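Local coordinates for angiopoietin-related protein 6 (Homo sapiens, PDB 6Y43) that is a secreted angiopoietin-like factor that probably acts outside the cell through its fibrinogen-like globe domain, at residues Y79-L83 with E84-Q88. Sequence-based numbering, arbitrary orientation.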
ATOM      1  N   TYR A  79      -3.610   0.580   8.419  1.00  8.18           N
ATOM      2  CA  TYR A  79      -4.764   0.071   7.703  1.00  7.44           C
ATOM      3  C   TYR A  79      -4.394  -0.413   6.314  1.00  8.03           C
ATOM      4  O   TYR A  79      -3.289  -0.183   5.819  1.00  7.62           O
ATOM      5  CB  TYR A  79      -5.891   1.103   7.609  1.00  8.62           C
ATOM      6  CG  TYR A  79      -5.736   2.286   6.664  1.00  9.20           C
ATOM      7  CD1 TYR A  79      -5.053   3.427   7.059  1.00  7.89           C
ATOM      8  CD2 TYR A  79      -6.348   2.300   5.413  1.00  8.34           C
ATOM      9  CE1 TYR A  79      -4.974   4.534   6.233  1.00  8.62           C
ATOM     10  CE2 TYR A  79      -6.251   3.387   4.585  1.00  7.83           C
ATOM     11  CZ  TYR A  79      -5.575   4.513   5.017  1.00  8.29           C
ATOM     12  OH  TYR A  79      -5.506   5.606   4.215  1.00  9.97           O
ATOM     13  N   TRP A  80      -5.367  -1.104   5.717  1.00  7.51           N
ATOM     14  CA  TRP A  80      -5.358  -1.587   4.341  1.00  7.64           C
ATOM     15  C   TRP A  80      -6.687  -1.161   3.735  1.00  7.14           C
ATOM     16  O   TRP A  80      -7.741  -1.604   4.196  1.00  8.43           O
ATOM     17  CB  TRP A  80      -5.221  -3.114   4.306  1.00  8.02           C
ATOM     18  CG  TRP A  80      -5.376  -3.741   2.961  1.00  8.09           C
ATOM     19  CD1 TRP A  80      -6.444  -4.465   2.502  1.00  9.85           C
ATOM     20  CD2 TRP A  80      -4.392  -3.765   1.908  1.00  8.30           C
ATOM     21  NE1 TRP A  80      -6.200  -4.900   1.208  1.00  9.56           N
ATOM     22  CE2 TRP A  80      -4.949  -4.474   0.830  1.00  9.63           C
ATOM     23  CE3 TRP A  80      -3.113  -3.211   1.767  1.00 10.41           C
ATOM     24  CZ2 TRP A  80      -4.254  -4.688  -0.373  1.00 10.35           C
ATOM     25  CZ3 TRP A  80      -2.439  -3.399   0.569  1.00  8.21           C
ATOM     26  CH2 TRP A  80      -3.016  -4.140  -0.484  1.00  8.36           C
ATOM     27  N   LEU A  81      -6.646  -0.307   2.709  1.00  8.01           N
ATOM     28  CA  LEU A  81      -7.892   0.274   2.206  1.00 10.20           C
ATOM     29  C   LEU A  81      -8.808  -0.789   1.620  1.00  9.14           C
ATOM     30  O   LEU A  81     -10.040  -0.661   1.710  1.00 10.17           O
ATOM     31  CB  LEU A  81      -7.603   1.354   1.163  1.00  9.78           C
ATOM     32  CG  LEU A  81      -8.810   2.125   0.635  1.00 11.37           C
ATOM     33  CD1 LEU A  81      -9.522   2.829   1.817  1.00 14.58           C
ATOM     34  CD2 LEU A  81      -8.387   3.122  -0.430  1.00 14.91           C
ATOM     35  N   GLY A  82      -8.234  -1.821   1.002  1.00  9.45           N
ATOM     36  CA  GLY A  82      -8.989  -2.917   0.417  1.00  6.43           C
ATOM     37  C   GLY A  82      -8.762  -3.060  -1.072  1.00  9.91           C
ATOM     38  O   GLY A  82      -8.721  -2.070  -1.810  1.00 10.85           O
ATOM     39  N   LEU A  83      -8.645  -4.312  -1.524  1.00  9.24           N
ATOM     40  CA  LEU A  83      -8.451  -4.557  -2.941  1.00  9.05           C
ATOM     41  C   LEU A  83      -9.604  -4.012  -3.772  1.00  9.20           C
ATOM     42  O   LEU A  83      -9.387  -3.465  -4.861  1.00 10.08           O
ATOM     43  CB  LEU A  83      -8.289  -6.049  -3.177  1.00  9.79           C
ATOM     44  CG  LEU A  83      -7.019  -6.650  -2.566  1.00 11.92           C
ATOM     45  CD1 LEU A  83      -7.210  -8.157  -2.393  1.00 14.35           C
ATOM     46  CD2 LEU A  83      -5.774  -6.345  -3.370  1.00  9.29           C
ATOM     47  N   GLU A  84     -10.846  -4.177  -3.297  1.00  9.00           N
ATOM     48  CA  GLU A  84     -11.970  -3.710  -4.110  1.00 12.37           C
ATOM     49  C   GLU A  84     -11.983  -2.190  -4.165  1.00 10.27           C
ATOM     50  O   GLU A  84     -12.040  -1.630  -5.273  1.00 10.53           O
ATOM     51  CB  GLU A  84     -13.282  -4.298  -3.588  1.00 13.13           C
ATOM     52  CG  GLU A  84     -14.509  -3.888  -4.429  1.00 14.45           C
ATOM     53  CD  GLU A  84     -14.418  -4.335  -5.898  1.00 15.97           C
ATOM     54  OE1 GLU A  84     -13.616  -5.252  -6.217  1.00 13.11           O
ATOM     55  OE2 GLU A  84     -15.161  -3.767  -6.738  1.00 16.33           O
ATOM     56  N   PRO A  85     -11.911  -1.463  -3.047  1.00 10.02           N
ATOM     57  CA  PRO A  85     -11.799   0.003  -3.155  1.00 11.63           C
ATOM     58  C   PRO A  85     -10.634   0.455  -4.035  1.00 11.32           C
ATOM     59  O   PRO A  85     -10.775   1.370  -4.860  1.00 11.59           O
ATOM     60  CB  PRO A  85     -11.628   0.441  -1.690  1.00 13.24           C
ATOM     61  CG  PRO A  85     -12.223  -0.667  -0.881  1.00 13.63           C
ATOM     62  CD  PRO A  85     -11.941  -1.934  -1.654  1.00 11.31           C
ATOM     63  N   VAL A  86      -9.478  -0.185  -3.917  1.00 11.16           N
ATOM     64  CA  VAL A  86      -8.339   0.255  -4.724  1.00  9.53           C
ATOM     65  C   VAL A  86      -8.574  -0.055  -6.201  1.00  9.41           C
ATOM     66  O   VAL A  86      -8.209   0.733  -7.086  1.00 11.45           O
ATOM     67  CB  VAL A  86      -7.029  -0.380  -4.213  1.00 10.56           C
ATOM     68  CG1 VAL A  86      -5.887  -0.064  -5.182  1.00 11.74           C
ATOM     69  CG2 VAL A  86      -6.711   0.096  -2.814  1.00 11.49           C
ATOM     70  N   TYR A  87      -9.168  -1.216  -6.491  1.00 11.05           N
ATOM     71  CA  TYR A  87      -9.587  -1.518  -7.853  1.00 11.13           C
ATOM     72  C   TYR A  87     -10.507  -0.426  -8.391  1.00 12.74           C
ATOM     73  O   TYR A  87     -10.314   0.079  -9.503  1.00 14.59           O
ATOM     74  CB  TYR A  87     -10.290  -2.883  -7.897  1.00 11.29           C
ATOM     75  CG  TYR A  87     -11.028  -3.082  -9.200  1.00 13.51           C
ATOM     76  CD1 TYR A  87     -10.326  -3.282 -10.383  1.00 14.82           C
ATOM     77  CD2 TYR A  87     -12.417  -3.037  -9.252  1.00 16.88           C
ATOM     78  CE1 TYR A  87     -10.986  -3.424 -11.577  1.00 15.08           C
ATOM     79  CE2 TYR A  87     -13.086  -3.180 -10.454  1.00 17.76           C
ATOM     80  CZ  TYR A  87     -12.360  -3.377 -11.609  1.00 18.66           C
ATOM     81  OH  TYR A  87     -13.004  -3.529 -12.817  1.00 26.41           O
ATOM     82  N   GLN A  88     -11.518  -0.048  -7.608  1.00 12.74           N
ATOM     83  CA  GLN A  88     -12.446   0.981  -8.058  1.00 15.10           C
ATOM     84  C   GLN A  88     -11.728   2.291  -8.342  1.00 16.12           C
ATOM     85  O   GLN A  88     -11.999   2.952  -9.355  1.00 17.55           O
ATOM     86  CB  GLN A  88     -13.532   1.181  -7.003  1.00 14.53           C
ATOM     87  CG  GLN A  88     -14.421  -0.029  -6.796  1.00 15.51           C
ATOM     88  CD  GLN A  88     -15.306  -0.278  -7.974  1.00 28.30           C
ATOM     89  OE1 GLN A  88     -15.851   0.662  -8.557  1.00 29.58           O
ATOM     90  NE2 GLN A  88     -15.462  -1.553  -8.347  1.00 31.85           N
TER
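Gly82 accepts the first hydrogen bond of helix 83-90, from Val86 N to Gly82 O at 2.9 Å. The next bond runs from Tyr87 N to Leu83 O at 2.8 Å, and both are fairly straight. Gly82 is thus the N-cap, where the chain leaving strand 79-80 turns into the helix. At its backbone angles a CB would jam against the carbonyl O of Leu81 and clash with Pro85 CD. Pro85 lies in the first turn, where N-H groups have no helical acceptor, so its lack of an N-H costs nothing. Its CD lies 3.2 Å from Gly82 O, and its CG 3.4 Å from Leu81 O. The Leu81 side chain runs antiparallel alongside the Pro85 ring, with Leu81 CG 4.0 Å from Pro85 CB. With chi1 at -175°, Leu81 swings its CG away from the backbone N, and CD2 reaches Val86 CG2 at 4.2 Å. Leu81 and Val86 also pack on Ile51 of strand 48-54. On the helix, Gln88 NE2 donates to Glu84 OE2 at 2.8 Å, meeting the anti side 35° out of the carboxylate plane. Glu84 OE1 bonds Tyr125 OH. A helix N-terminus with glycine at the N-cap and proline in the first turn follows strand 79-80, packing against the antiparallel sheet of the fibrinogen C-terminal globular domain.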